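Local atomic coordinates of uncharacterized protein (Magnetospirillum magneticum AMB-1, PDB entry 5MU5), a protein that probably transfers sugars to flagellin as a Maf-type glycosyltransferase, a step linked to formation of the bacterial flagellum. Residues 100-105 / 624-628; 123-129 / 210-216; 270-274 / 517-521. One frame throughout, in Å; residues are numbered along the deposited sequence.

Interaction 1: 100-105 / 624-628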
ATOM      1  N   ASN A 100       9.094  20.732 -16.435  1.00 40.28           N
ATOM      2  CA  ASN A 100       9.511  20.925 -17.824  1.00 41.88           C
ATOM      3  C   ASN A 100       8.411  20.773 -18.839  1.00 40.46           C
ATOM      4  O   ASN A 100       8.328  21.577 -19.760  1.00 40.01           O
ATOM      5  CB  ASN A 100      10.670  20.016 -18.219  1.00 42.68           C
ATOM      6  CG  ASN A 100      11.977  20.416 -17.562  1.00 42.91           C
ATOM      7  OD1 ASN A 100      12.047  21.375 -16.804  1.00 44.91           O
ATOM      8  ND2 ASN A 100      13.010  19.658 -17.832  1.00 43.36           N
ATOM      9  N   ILE A 101       7.566  19.757 -18.696  1.00 39.97           N
ATOM     10  CA  ILE A 101       6.508  19.593 -19.667  1.00 39.71           C
ATOM     11  C   ILE A 101       5.564  20.788 -19.631  1.00 41.18           C
ATOM     12  O   ILE A 101       5.120  21.251 -20.666  1.00 41.68           O
ATOM     13  CB  ILE A 101       5.731  18.255 -19.548  1.00 40.44           C
ATOM     14  CG1 ILE A 101       4.880  18.185 -18.268  1.00 42.46           C
ATOM     15  CG2 ILE A 101       6.687  17.078 -19.724  1.00 39.86           C
ATOM     16  CD1 ILE A 101       4.032  16.936 -18.178  1.00 42.14           C
ATOM     17  N   LEU A 102       5.275  21.303 -18.444  1.00 42.53           N
ATOM     18  CA  LEU A 102       4.357  22.434 -18.331  1.00 43.93           C
ATOM     19  C   LEU A 102       4.940  23.727 -18.843  1.00 44.83           C
ATOM     20  O   LEU A 102       4.250  24.502 -19.526  1.00 47.46           O
ATOM     21  CB  LEU A 102       3.918  22.617 -16.883  1.00 42.96           C
ATOM     22  CG  LEU A 102       3.108  21.450 -16.353  1.00 41.53           C
ATOM     23  CD1 LEU A 102       2.751  21.768 -14.913  1.00 41.42           C
ATOM     24  CD2 LEU A 102       1.864  21.209 -17.198  1.00 41.85           C
ATOM     25  N   LYS A 103       6.202  23.965 -18.507  1.00 42.84           N
ATOM     26  CA  LYS A 103       6.883  25.145 -18.983  1.00 42.55           C
ATOM     27  C   LYS A 103       6.956  25.167 -20.530  1.00 42.80           C
ATOM     28  O   LYS A 103       6.633  26.180 -21.152  1.00 43.95           O
ATOM     29  CB  LYS A 103       8.262  25.219 -18.368  1.00 43.14           C
ATOM     30  CG  LYS A 103       9.088  26.358 -18.905  1.00 48.16           C
ATOM     31  CD  LYS A 103      10.526  26.278 -18.414  1.00 51.25           C
ATOM     32  CE  LYS A 103      11.414  27.256 -19.179  1.00 55.21           C
ATOM     33  NZ  LYS A 103      10.807  28.619 -19.220  1.00 56.76           N
ATOM     34  N   ARG A 104       7.376  24.061 -21.141  1.00 41.29           N
ATOM     35  CA  ARG A 104       7.472  23.987 -22.602  1.00 42.85           C
ATOM     36  C   ARG A 104       6.106  24.144 -23.292  1.00 45.04           C
ATOM     37  O   ARG A 104       5.987  24.826 -24.327  1.00 47.33           O
ATOM     38  CB  ARG A 104       8.129  22.691 -23.030  1.00 42.26           C
ATOM     39  CG  ARG A 104       9.632  22.661 -22.784  1.00 43.06           C
ATOM     40  CD  ARG A 104      10.211  21.269 -23.017  1.00 42.40           C
ATOM     41  NE  ARG A 104      10.109  20.854 -24.415  1.00 42.26           N
ATOM     42  CZ  ARG A 104      10.651  19.748 -24.934  1.00 42.29           C
ATOM     43  NH1 ARG A 104      11.354  18.903 -24.186  1.00 41.76           N
ATOM     44  NH2 ARG A 104      10.491  19.482 -26.217  1.00 42.56           N
ATOM     45  N   ALA A 105       5.081  23.519 -22.721  1.00 42.87           N
ATOM     46  CA  ALA A 105       3.725  23.693 -23.220  1.00 45.06           C
ATOM     47  C   ALA A 105       3.270  25.150 -23.132  1.00 45.57           C
ATOM     48  O   ALA A 105       2.789  25.693 -24.119  1.00 43.48           O
ATOM     49  CB  ALA A 105       2.751  22.808 -22.467  1.00 45.75           C
ATOM     50  N   ILE A 624       6.364  16.800 -26.521  1.00 44.99           N
ATOM     51  CA  ILE A 624       7.004  17.325 -25.311  1.00 41.58           C
ATOM     52  C   ILE A 624       7.140  16.266 -24.225  1.00 42.08           C
ATOM     53  O   ILE A 624       8.194  16.139 -23.583  1.00 41.80           O
ATOM     54  CB  ILE A 624       6.225  18.526 -24.770  1.00 40.18           C
ATOM     55  CG1 ILE A 624       6.491  19.734 -25.681  1.00 40.50           C
ATOM     56  CG2 ILE A 624       6.645  18.850 -23.338  1.00 40.33           C
ATOM     57  CD1 ILE A 624       5.620  20.938 -25.405  1.00 40.24           C
ATOM     58  N   ILE A 625       6.062  15.525 -23.996  1.00 41.29           N
ATOM     59  CA  ILE A 625       6.053  14.484 -22.982  1.00 41.60           C
ATOM     60  C   ILE A 625       7.071  13.390 -23.313  1.00 41.24           C
ATOM     61  O   ILE A 625       7.787  12.905 -22.431  1.00 40.33           O
ATOM     62  CB  ILE A 625       4.653  13.861 -22.878  1.00 40.83           C
ATOM     63  CG1 ILE A 625       3.728  14.842 -22.194  1.00 42.38           C
ATOM     64  CG2 ILE A 625       4.671  12.565 -22.084  1.00 40.47           C
ATOM     65  CD1 ILE A 625       2.286  14.514 -22.412  1.00 40.12           C
ATOM     66  N   ARG A 626       7.130  13.022 -24.588  1.00 38.78           N
ATOM     67  CA  ARG A 626       8.026  11.982 -25.036  1.00 41.31           C
ATOM     68  C   ARG A 626       9.452  12.408 -24.782  1.00 41.01           C
ATOM     69  O   ARG A 626      10.239  11.673 -24.208  1.00 40.83           O
ATOM     70  CB  ARG A 626       7.823  11.699 -26.525  1.00 43.05           C
ATOM     71  CG  ARG A 626       8.557  10.470 -27.044  1.00 45.17           C
ATOM     72  CD  ARG A 626       8.719  10.495 -28.566  1.00 46.54           C
ATOM     73  NE  ARG A 626       9.489  11.670 -28.942  1.00 50.82           N
ATOM     74  CZ  ARG A 626      10.802  11.826 -28.744  1.00 52.60           C
ATOM     75  NH1 ARG A 626      11.536  10.870 -28.184  1.00 54.59           N
ATOM     76  NH2 ARG A 626      11.385  12.965 -29.087  1.00 54.08           N
ATOM     77  N   ASP A 627       9.768  13.617 -25.189  1.00 42.36           N
ATOM     78  CA  ASP A 627      11.134  14.100 -25.098  1.00 46.64           C
ATOM     79  C   ASP A 627      11.594  14.255 -23.637  1.00 46.57           C
ATOM     80  O   ASP A 627      12.690  13.837 -23.289  1.00 44.27           O
ATOM     81  CB  ASP A 627      11.246  15.433 -25.825  1.00 49.25           C
ATOM     82  CG  ASP A 627      12.655  15.902 -25.933  1.00 51.53           C
ATOM     83  OD1 ASP A 627      13.532  15.070 -26.223  1.00 58.86           O
ATOM     84  OD2 ASP A 627      12.893  17.105 -25.733  1.00 54.09           O
ATOM     85  N   GLU A 628      10.750  14.853 -22.796  1.00 46.31           N
ATOM     86  CA  GLU A 628      11.068  15.011 -21.383  1.00 44.61           C
ATOM     87  C   GLU A 628      11.079  13.681 -20.655  1.00 44.00           C
ATOM     88  O   GLU A 628      11.863  13.496 -19.736  1.00 45.80           O
ATOM     89  CB  GLU A 628      10.110  15.979 -20.707  1.00 43.99           C
ATOM     90  CG  GLU A 628      10.278  17.410 -21.201  1.00 46.91           C
ATOM     91  CD  GLU A 628      11.631  18.039 -20.859  1.00 48.61           C
ATOM     92  OE1 GLU A 628      12.332  17.542 -19.936  1.00 47.13           O
ATOM     93  OE2 GLU A 628      11.992  19.054 -21.517  1.00 52.48           O
TER
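Arg104 reaches from helix 100-105 across Ile624 to the paired acids Asp627 and Glu628. Arg104 CB starts on hydrocarbon, 3.9 Å from Ile624 CD1. Further out, Arg104 CD comes within 3.2 Å of Glu628 OE2, and a bend at chi3 (66°) turns the head of the chain toward both carboxylates. NE then passes over Ile624 CG1, so one face of the guanidinium rests on that isoleucine, while the acids approach at its edge. Arg104 NH1 carries most of the polar grip: it donates to Glu628 OE2 at 2.7 Å, almost exactly in the guanidinium plane, and to Asp627 OD2 at 2.8 Å. NH2 adds only a weak bond to the same Asp627 oxygen. Both carboxylates stand steeply across the guanidinium, their planes nearly 80° from it, and both are met on the anti side but from out of the carboxylate plane, more so at Glu628.

Arginine suits this place because its aliphatic stem packs on isoleucine while its planar end answers two negative charges, which would otherwise probably repel each other. The second oxygen of Glu628, OE1, takes a fairly straight bond of 3.1 Å from Asn100 ND2, which arrives from above the carboxylate plane, and the acid is thereby held at both oxygens. Beside this polar edge, branched Ile101 sets its CB 3.9 Å from Ile624 CG2 and lays its own CG2 against Glu628 CB.

The two helical segments run roughly antiparallel, at 139°, with Tyr605 of helix 589-609 touching Ile101 and Ile625, Phe621 of helix 618-646 touching Ile101 and Ala105, and Phe112 of strand 111-112 touching Ala105.

Interaction 2: 123-129 / 210-216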
ATOM      1  N   HIS A 123      -9.846   3.789 -16.875  1.00 39.15           N
ATOM      2  CA  HIS A 123     -10.774   2.921 -16.160  1.00 36.14           C
ATOM      3  C   HIS A 123     -12.204   3.373 -16.293  1.00 37.39           C
ATOM      4  O   HIS A 123     -12.495   4.563 -16.399  1.00 40.26           O
ATOM      5  CB  HIS A 123     -10.441   2.912 -14.677  1.00 35.71           C
ATOM      6  CG  HIS A 123      -9.087   2.364 -14.356  1.00 34.71           C
ATOM      7  ND1 HIS A 123      -8.841   1.011 -14.321  1.00 35.39           N
ATOM      8  CD2 HIS A 123      -7.926   2.967 -14.008  1.00 34.20           C
ATOM      9  CE1 HIS A 123      -7.586   0.800 -13.969  1.00 36.89           C
ATOM     10  NE2 HIS A 123      -7.004   1.974 -13.787  1.00 35.33           N
ATOM     11  N   MET A 124     -13.098   2.402 -16.294  1.00 38.01           N
ATOM     12  CA  MET A 124     -14.529   2.643 -16.246  1.00 41.93           C
ATOM     13  C   MET A 124     -15.092   1.785 -15.141  1.00 40.22           C
ATOM     14  O   MET A 124     -14.832   0.575 -15.100  1.00 39.21           O
ATOM     15  CB  MET A 124     -15.197   2.222 -17.531  1.00 46.56           C
ATOM     16  CG  MET A 124     -16.702   2.165 -17.381  1.00 54.15           C
ATOM     17  SD  MET A 124     -17.508   2.213 -18.968  1.00 69.23           S
ATOM     18  CE  MET A 124     -17.149   3.924 -19.407  1.00 68.57           C
ATOM     19  N   VAL A 125     -15.872   2.396 -14.260  1.00 38.55           N
ATOM     20  CA  VAL A 125     -16.486   1.675 -13.143  1.00 38.70           C
ATOM     21  C   VAL A 125     -18.014   1.729 -13.209  1.00 38.55           C
ATOM     22  O   VAL A 125     -18.604   2.794 -13.149  1.00 42.38           O
ATOM     23  CB  VAL A 125     -16.029   2.252 -11.803  1.00 39.78           C
ATOM     24  CG1 VAL A 125     -16.725   1.527 -10.658  1.00 43.41           C
ATOM     25  CG2 VAL A 125     -14.523   2.147 -11.653  1.00 39.29           C
ATOM     26  N   CYS A 126     -18.653   0.581 -13.329  1.00 40.53           N
ATOM     27  CA  CYS A 126     -20.108   0.505 -13.364  1.00 45.37           C
ATOM     28  C   CYS A 126     -20.615  -0.079 -12.077  1.00 44.05           C
ATOM     29  O   CYS A 126     -20.300  -1.221 -11.724  1.00 43.87           O
ATOM     30  CB  CYS A 126     -20.587  -0.381 -14.499  1.00 49.83           C
ATOM     31  SG  CYS A 126     -19.982   0.192 -16.080  1.00 63.32           S
ATOM     32  N   LEU A 127     -21.388   0.717 -11.360  1.00 42.66           N
ATOM     33  CA  LEU A 127     -21.948   0.278 -10.113  1.00 45.19           C
ATOM     34  C   LEU A 127     -23.323  -0.158 -10.511  1.00 43.00           C
ATOM     35  O   LEU A 127     -24.213   0.661 -10.734  1.00 42.58           O
ATOM     36  CB  LEU A 127     -21.964   1.426  -9.121  1.00 48.14           C
ATOM     37  CG  LEU A 127     -20.526   1.917  -8.999  1.00 50.59           C
ATOM     38  CD1 LEU A 127     -20.489   3.432  -8.962  1.00 57.11           C
ATOM     39  CD2 LEU A 127     -19.857   1.267  -7.812  1.00 50.94           C
ATOM     40  N   GLY A 128     -23.468  -1.462 -10.663  1.00 40.52           N
ATOM     41  CA  GLY A 128     -24.682  -2.036 -11.194  1.00 43.04           C
ATOM     42  C   GLY A 128     -24.477  -2.349 -12.672  1.00 43.86           C
ATOM     43  O   GLY A 128     -23.743  -1.646 -13.391  1.00 45.21           O
ATOM     44  N   LEU A 129     -25.091  -3.444 -13.102  1.00 42.47           N
ATOM     45  CA  LEU A 129     -25.113  -3.836 -14.499  1.00 42.67           C
ATOM     46  C   LEU A 129     -26.549  -3.773 -14.982  1.00 43.59           C
ATOM     47  O   LEU A 129     -26.834  -3.184 -16.020  1.00 41.47           O
ATOM     48  CB  LEU A 129     -24.567  -5.255 -14.670  1.00 42.19           C
ATOM     49  CG  LEU A 129     -24.627  -5.873 -16.070  1.00 42.17           C
ATOM     50  CD1 LEU A 129     -23.686  -5.159 -17.014  1.00 40.92           C
ATOM     51  CD2 LEU A 129     -24.265  -7.334 -15.992  1.00 43.75           C
ATOM     52  N   THR A 210     -11.687   8.701 -14.588  1.00 37.10           N
ATOM     53  CA  THR A 210     -12.413   7.443 -14.558  1.00 36.54           C
ATOM     54  C   THR A 210     -13.925   7.744 -14.607  1.00 39.71           C
ATOM     55  O   THR A 210     -14.440   8.533 -13.821  1.00 39.42           O
ATOM     56  CB  THR A 210     -12.077   6.660 -13.260  1.00 37.06           C
ATOM     57  OG1 THR A 210     -10.691   6.269 -13.269  1.00 33.52           O
ATOM     58  CG2 THR A 210     -12.958   5.419 -13.090  1.00 34.52           C
ATOM     59  N   ARG A 211     -14.618   7.135 -15.559  1.00 42.17           N
ATOM     60  CA  ARG A 211     -16.058   7.244 -15.665  1.00 41.96           C
ATOM     61  C   ARG A 211     -16.711   6.396 -14.584  1.00 41.79           C
ATOM     62  O   ARG A 211     -16.382   5.218 -14.420  1.00 40.64           O
ATOM     63  CB  ARG A 211     -16.515   6.751 -17.046  1.00 43.79           C
ATOM     64  CG  ARG A 211     -17.992   6.985 -17.361  1.00 42.88           C
ATOM     65  CD  ARG A 211     -18.294   8.438 -17.661  1.00 43.35           C
ATOM     66  NE  ARG A 211     -19.669   8.615 -18.144  1.00 44.77           N
ATOM     67  CZ  ARG A 211     -20.059   8.497 -19.414  1.00 43.83           C
ATOM     68  NH1 ARG A 211     -19.189   8.179 -20.369  1.00 42.86           N
ATOM     69  NH2 ARG A 211     -21.339   8.686 -19.727  1.00 43.89           N
ATOM     70  N   LEU A 212     -17.640   7.005 -13.858  1.00 41.40           N
ATOM     71  CA  LEU A 212     -18.443   6.328 -12.858  1.00 42.91           C
ATOM     72  C   LEU A 212     -19.893   6.304 -13.345  1.00 44.88           C
ATOM     73  O   LEU A 212     -20.364   7.288 -13.917  1.00 44.98           O
ATOM     74  CB  LEU A 212     -18.369   7.094 -11.558  1.00 47.33           C
ATOM     75  CG  LEU A 212     -16.953   7.319 -11.032  1.00 48.53           C
ATOM     76  CD1 LEU A 212     -17.002   8.250  -9.840  1.00 50.72           C
ATOM     77  CD2 LEU A 212     -16.328   5.988 -10.664  1.00 45.72           C
ATOM     78  N   PHE A 213     -20.586   5.179 -13.146  1.00 43.29           N
ATOM     79  CA  PHE A 213     -21.963   5.041 -13.602  1.00 42.69           C
ATOM     80  C   PHE A 213     -22.743   4.055 -12.737  1.00 41.82           C
ATOM     81  O   PHE A 213     -22.301   2.936 -12.505  1.00 43.19           O
ATOM     82  CB  PHE A 213     -21.997   4.590 -15.060  1.00 44.08           C
ATOM     83  CG  PHE A 213     -23.320   4.794 -15.711  1.00 42.97           C
ATOM     84  CD1 PHE A 213     -23.622   6.007 -16.324  1.00 43.04           C
ATOM     85  CD2 PHE A 213     -24.285   3.783 -15.697  1.00 41.53           C
ATOM     86  CE1 PHE A 213     -24.870   6.213 -16.904  1.00 44.14           C
ATOM     87  CE2 PHE A 213     -25.529   3.985 -16.284  1.00 42.47           C
ATOM     88  CZ  PHE A 213     -25.827   5.199 -16.884  1.00 43.11           C
ATOM     89  N   VAL A 214     -23.912   4.487 -12.277  1.00 40.61           N
ATOM     90  CA  VAL A 214     -24.762   3.694 -11.430  1.00 40.64           C
ATOM     91  C   VAL A 214     -25.882   3.192 -12.332  1.00 42.44           C
ATOM     92  O   VAL A 214     -26.617   3.984 -12.901  1.00 44.48           O
ATOM     93  CB  VAL A 214     -25.283   4.537 -10.242  1.00 43.46           C
ATOM     94  CG1 VAL A 214     -26.373   3.800  -9.476  1.00 44.33           C
ATOM     95  CG2 VAL A 214     -24.130   4.905  -9.305  1.00 43.18           C
ATOM     96  N   ALA A 215     -26.001   1.871 -12.474  1.00 42.44           N
ATOM     97  CA  ALA A 215     -26.951   1.281 -13.435  1.00 44.11           C
ATOM     98  C   ALA A 215     -28.419   1.349 -13.033  1.00 42.76           C
ATOM     99  O   ALA A 215     -29.271   1.411 -13.887  1.00 46.47           O
ATOM    100  CB  ALA A 215     -26.569  -0.162 -13.752  1.00 44.81           C
ATOM    101  N   TYR A 216     -28.709   1.283 -11.748  1.00 41.78           N
ATOM    102  CA  TYR A 216     -30.066   1.356 -11.255  1.00 41.39           C
ATOM    103  C   TYR A 216     -29.985   1.916  -9.853  1.00 43.54           C
ATOM    104  O   TYR A 216     -28.876   2.091  -9.312  1.00 42.02           O
ATOM    105  CB  TYR A 216     -30.750  -0.011 -11.284  1.00 42.26           C
ATOM    106  CG  TYR A 216     -29.970  -1.139 -10.628  1.00 41.93           C
ATOM    107  CD1 TYR A 216     -30.083  -1.393  -9.265  1.00 42.67           C
ATOM    108  CD2 TYR A 216     -29.147  -1.964 -11.374  1.00 40.66           C
ATOM    109  CE1 TYR A 216     -29.387  -2.428  -8.662  1.00 41.10           C
ATOM    110  CE2 TYR A 216     -28.436  -2.992 -10.779  1.00 41.25           C
ATOM    111  CZ  TYR A 216     -28.567  -3.223  -9.423  1.00 41.60           C
ATOM    112  OH  TYR A 216     -27.881  -4.245  -8.832  1.00 39.49           O
TER
HETATM  113  O   HOH W   1      -9.276   6.254 -15.428  1.00 42.15           O
HETATM  114  O   HOH W   2     -13.586   5.884 -18.395  1.00 52.52           O
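The ring of Tyr216 comes back obliquely to Gly128, its CE2 3.9 Å from Gly128 CA; Phe156 meets this ring edge-to-face, and Glu151 bonds its hydroxyl. At the far end, His123 sets CB 3.6 Å from Thr210 OG1, while its ring meets that of His148 with planes about 35° apart. ND1 pairs with His148, and NE2 with the carbonyl of Cys203. Thr210 OG1 bonds Val207 O and accepts from a water that also takes the N-H of His123.

Between these ends run two parallel strands of a Rossmann-like alpha/beta sheet, with 211-214 outermost. Val125 N and Leu127 N donate to Arg211 O (2.9 Å) and Phe213 O (2.7 Å), and their carbonyls accept from Phe213 N and Ala215 N. Beta-branched and aliphatic residues suit the face covered by helices 188-202 and 219-235: Val125 CB packs on Leu212 CD2, and Leu127 CD1 on Val214 CG2. On the other face Met124, bent at chi3 (-70°), lays CE 3.7 Å from Arg211 CB, side by side against helix 134-142, whose Asp142 and Gln141 hold the arginine's NH1. Gly128, at phi 99°, adopts a backbone shape that demands glycine, and a CB there would collide with Ala215 CB.

Interaction 3: 270-274 / 517-521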
ATOM      1  N   GLN A 270       6.996 -21.651  21.981  1.00 54.59           N
ATOM      2  CA  GLN A 270       6.614 -20.563  22.848  1.00 53.63           C
ATOM      3  C   GLN A 270       7.574 -20.400  24.006  1.00 50.91           C
ATOM      4  O   GLN A 270       8.130 -21.365  24.496  1.00 50.27           O
ATOM      5  CB  GLN A 270       5.244 -20.833  23.443  1.00 54.88           C
ATOM      6  CG  GLN A 270       4.137 -21.058  22.433  1.00 63.78           C
ATOM      7  CD  GLN A 270       2.790 -21.263  23.117  1.00 70.15           C
ATOM      8  OE1 GLN A 270       2.554 -20.761  24.230  1.00 70.39           O
ATOM      9  NE2 GLN A 270       1.903 -22.003  22.463  1.00 71.71           N
ATOM     10  N   LEU A 271       7.732 -19.165  24.457  1.00 46.41           N
ATOM     11  CA  LEU A 271       8.552 -18.862  25.609  1.00 45.95           C
ATOM     12  C   LEU A 271       7.577 -18.396  26.665  1.00 47.23           C
ATOM     13  O   LEU A 271       6.631 -17.668  26.366  1.00 51.49           O
ATOM     14  CB  LEU A 271       9.552 -17.761  25.259  1.00 44.85           C
ATOM     15  CG  LEU A 271      10.421 -18.098  24.043  1.00 46.58           C
ATOM     16  CD1 LEU A 271      11.245 -16.896  23.613  1.00 47.32           C
ATOM     17  CD2 LEU A 271      11.318 -19.296  24.338  1.00 45.61           C
ATOM     18  N   HIS A 272       7.784 -18.824  27.895  1.00 47.80           N
ATOM     19  CA  HIS A 272       6.892 -18.458  28.981  1.00 49.24           C
ATOM     20  C   HIS A 272       7.296 -17.217  29.786  1.00 43.55           C
ATOM     21  O   HIS A 272       6.506 -16.737  30.565  1.00 45.47           O
ATOM     22  CB  HIS A 272       6.678 -19.653  29.902  1.00 53.02           C
ATOM     23  CG  HIS A 272       5.954 -20.782  29.238  1.00 60.30           C
ATOM     24  ND1 HIS A 272       6.576 -21.961  28.885  1.00 64.68           N
ATOM     25  CD2 HIS A 272       4.668 -20.895  28.829  1.00 63.11           C
ATOM     26  CE1 HIS A 272       5.701 -22.757  28.293  1.00 67.31           C
ATOM     27  NE2 HIS A 272       4.536 -22.134  28.247  1.00 65.24           N
ATOM     28  N   THR A 273       8.496 -16.695  29.614  1.00 39.94           N
ATOM     29  CA  THR A 273       8.853 -15.457  30.294  1.00 40.96           C
ATOM     30  C   THR A 273       7.994 -14.333  29.710  1.00 38.96           C
ATOM     31  O   THR A 273       7.859 -14.223  28.494  1.00 36.29           O
ATOM     32  CB  THR A 273      10.332 -15.081  30.091  1.00 41.41           C
ATOM     33  OG1 THR A 273      11.153 -16.161  30.515  1.00 42.50           O
ATOM     34  CG2 THR A 273      10.708 -13.862  30.913  1.00 43.88           C
ATOM     35  N   PRO A 274       7.402 -13.506  30.572  1.00 37.00           N
ATOM     36  CA  PRO A 274       6.635 -12.411  30.003  1.00 37.38           C
ATOM     37  C   PRO A 274       7.537 -11.351  29.407  1.00 35.53           C
ATOM     38  O   PRO A 274       8.689 -11.239  29.777  1.00 35.38           O
ATOM     39  CB  PRO A 274       5.847 -11.842  31.191  1.00 37.76           C
ATOM     40  CG  PRO A 274       6.406 -12.463  32.401  1.00 39.16           C
ATOM     41  CD  PRO A 274       7.408 -13.510  32.035  1.00 38.32           C
ATOM     42  N   MET A 517      14.070 -18.397  34.641  1.00 45.26           N
ATOM     43  CA  MET A 517      13.207 -18.584  33.485  1.00 45.58           C
ATOM     44  C   MET A 517      13.564 -17.555  32.403  1.00 43.18           C
ATOM     45  O   MET A 517      13.676 -17.893  31.206  1.00 40.60           O
ATOM     46  CB  MET A 517      11.735 -18.449  33.897  1.00 50.61           C
ATOM     47  CG  MET A 517      10.731 -18.787  32.785  1.00 54.57           C
ATOM     48  SD  MET A 517       8.986 -18.503  33.214  1.00 60.34           S
ATOM     49  CE  MET A 517       8.814 -19.579  34.658  1.00 57.62           C
ATOM     50  N   LYS A 518      13.761 -16.309  32.836  1.00 42.32           N
ATOM     51  CA  LYS A 518      14.158 -15.219  31.950  1.00 40.75           C
ATOM     52  C   LYS A 518      15.476 -15.544  31.260  1.00 42.05           C
ATOM     53  O   LYS A 518      15.578 -15.396  30.039  1.00 42.17           O
ATOM     54  CB  LYS A 518      14.303 -13.896  32.712  1.00 41.13           C
ATOM     55  CG  LYS A 518      14.700 -12.738  31.808  1.00 41.36           C
ATOM     56  CD  LYS A 518      14.899 -11.426  32.549  1.00 42.58           C
ATOM     57  CE  LYS A 518      15.264 -10.378  31.523  1.00 44.84           C
ATOM     58  NZ  LYS A 518      15.484  -9.048  32.125  1.00 48.72           N
ATOM     59  N   ALA A 519      16.476 -15.968  32.035  1.00 41.89           N
ATOM     60  CA  ALA A 519      17.790 -16.326  31.483  1.00 42.67           C
ATOM     61  C   ALA A 519      17.683 -17.478  30.503  1.00 42.65           C
ATOM     62  O   ALA A 519      18.366 -17.493  29.483  1.00 41.84           O
ATOM     63  CB  ALA A 519      18.768 -16.680  32.585  1.00 42.11           C
ATOM     64  N   LYS A 520      16.827 -18.443  30.824  1.00 43.69           N
ATOM     65  CA  LYS A 520      16.588 -19.575  29.932  1.00 45.72           C
ATOM     66  C   LYS A 520      16.020 -19.064  28.612  1.00 44.71           C
ATOM     67  O   LYS A 520      16.552 -19.336  27.540  1.00 45.15           O
ATOM     68  CB  LYS A 520      15.625 -20.570  30.580  1.00 46.77           C
ATOM     69  CG  LYS A 520      15.383 -21.834  29.780  1.00 52.25           C
ATOM     70  CD  LYS A 520      14.418 -22.753  30.514  1.00 57.75           C
ATOM     71  CE  LYS A 520      14.081 -24.012  29.710  1.00 64.02           C
ATOM     72  NZ  LYS A 520      15.190 -25.012  29.642  1.00 62.47           N
ATOM     73  N   ASP A 521      14.942 -18.293  28.703  1.00 45.54           N
ATOM     74  CA  ASP A 521      14.280 -17.777  27.520  1.00 43.52           C
ATOM     75  C   ASP A 521      15.148 -16.829  26.689  1.00 39.62           C
ATOM     76  O   ASP A 521      15.089 -16.889  25.477  1.00 41.67           O
ATOM     77  CB  ASP A 521      12.921 -17.184  27.894  1.00 49.87           C
ATOM     78  CG  ASP A 521      11.905 -18.273  28.363  1.00 55.17           C
ATOM     79  OD1 ASP A 521      12.212 -19.493  28.244  1.00 54.16           O
ATOM     80  OD2 ASP A 521      10.803 -17.902  28.853  1.00 53.65           O
TER
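Thr273, in the loop before strand 275-278, passes beside helix 517-521 with its CA 5.6 Å from Lys518 CA, while Leu271 lies next to Asp521. The contact centres on one oxygen, Asp521 OD2. Thr273 N donates to Asp521 OD2 at 2.7 Å, approaching nearly along the C-O axis, and the threonine hydroxyl points to the same atom. Thr273 OG1 and Asp521 OD2 are modelled only 2.4 Å apart, so the bond is plausible but its exact length is doubtful. With OG1 placed opposite the carbonyl carbon (chi1 -56°), the hydroxyl sits beside its own N-H, and both can serve one acceptor.

Threonine suits the spot for its second branch as well: Thr273 CG2 lies 4.0 Å from Lys518 CB, on the aliphatic root of a lysine whose amine goes on to Gln295 and Asp318. Leu271 CB lies 3.8 Å from Asp521 OD2, and its CD2 runs near OD1. Met517 closes the more exposed side, its SD 4.0 Å from His272 C and its CG against the threonine hydroxyl.

Were Asp521 replaced by alanine, the Thr273 N-H would probably lose the acceptor it has now, and its hydroxyl the carboxylate it faces, with the loop less firmly tied to the helix. The N-H, and the hydroxyl if its doubtful bond holds, would be expected to favour the ionised form of the buried Asp521, offsetting the cost of setting a charge beside leucine.

In the fold
Interactions 1 and 2 both draw on the Maf N-terminal family region: interaction 2 joins two strands of its parallel sheet, and interaction 1 ties one of its helices to the C-terminal helical bundle. Their centres are 33 Å apart, and their nearest atoms about 17 Å. Interaction 3 lies across the centre of the chain from both, 63 Å from interaction 1 and 57 Å from interaction 2 between centres, where a loop of the MptE-like region leading into the larger mixed sheet meets helix 515-528. The three contacts do not touch. The segments of interaction 1 are 519 residues apart in the sequence, and the chain between them includes both other contacts.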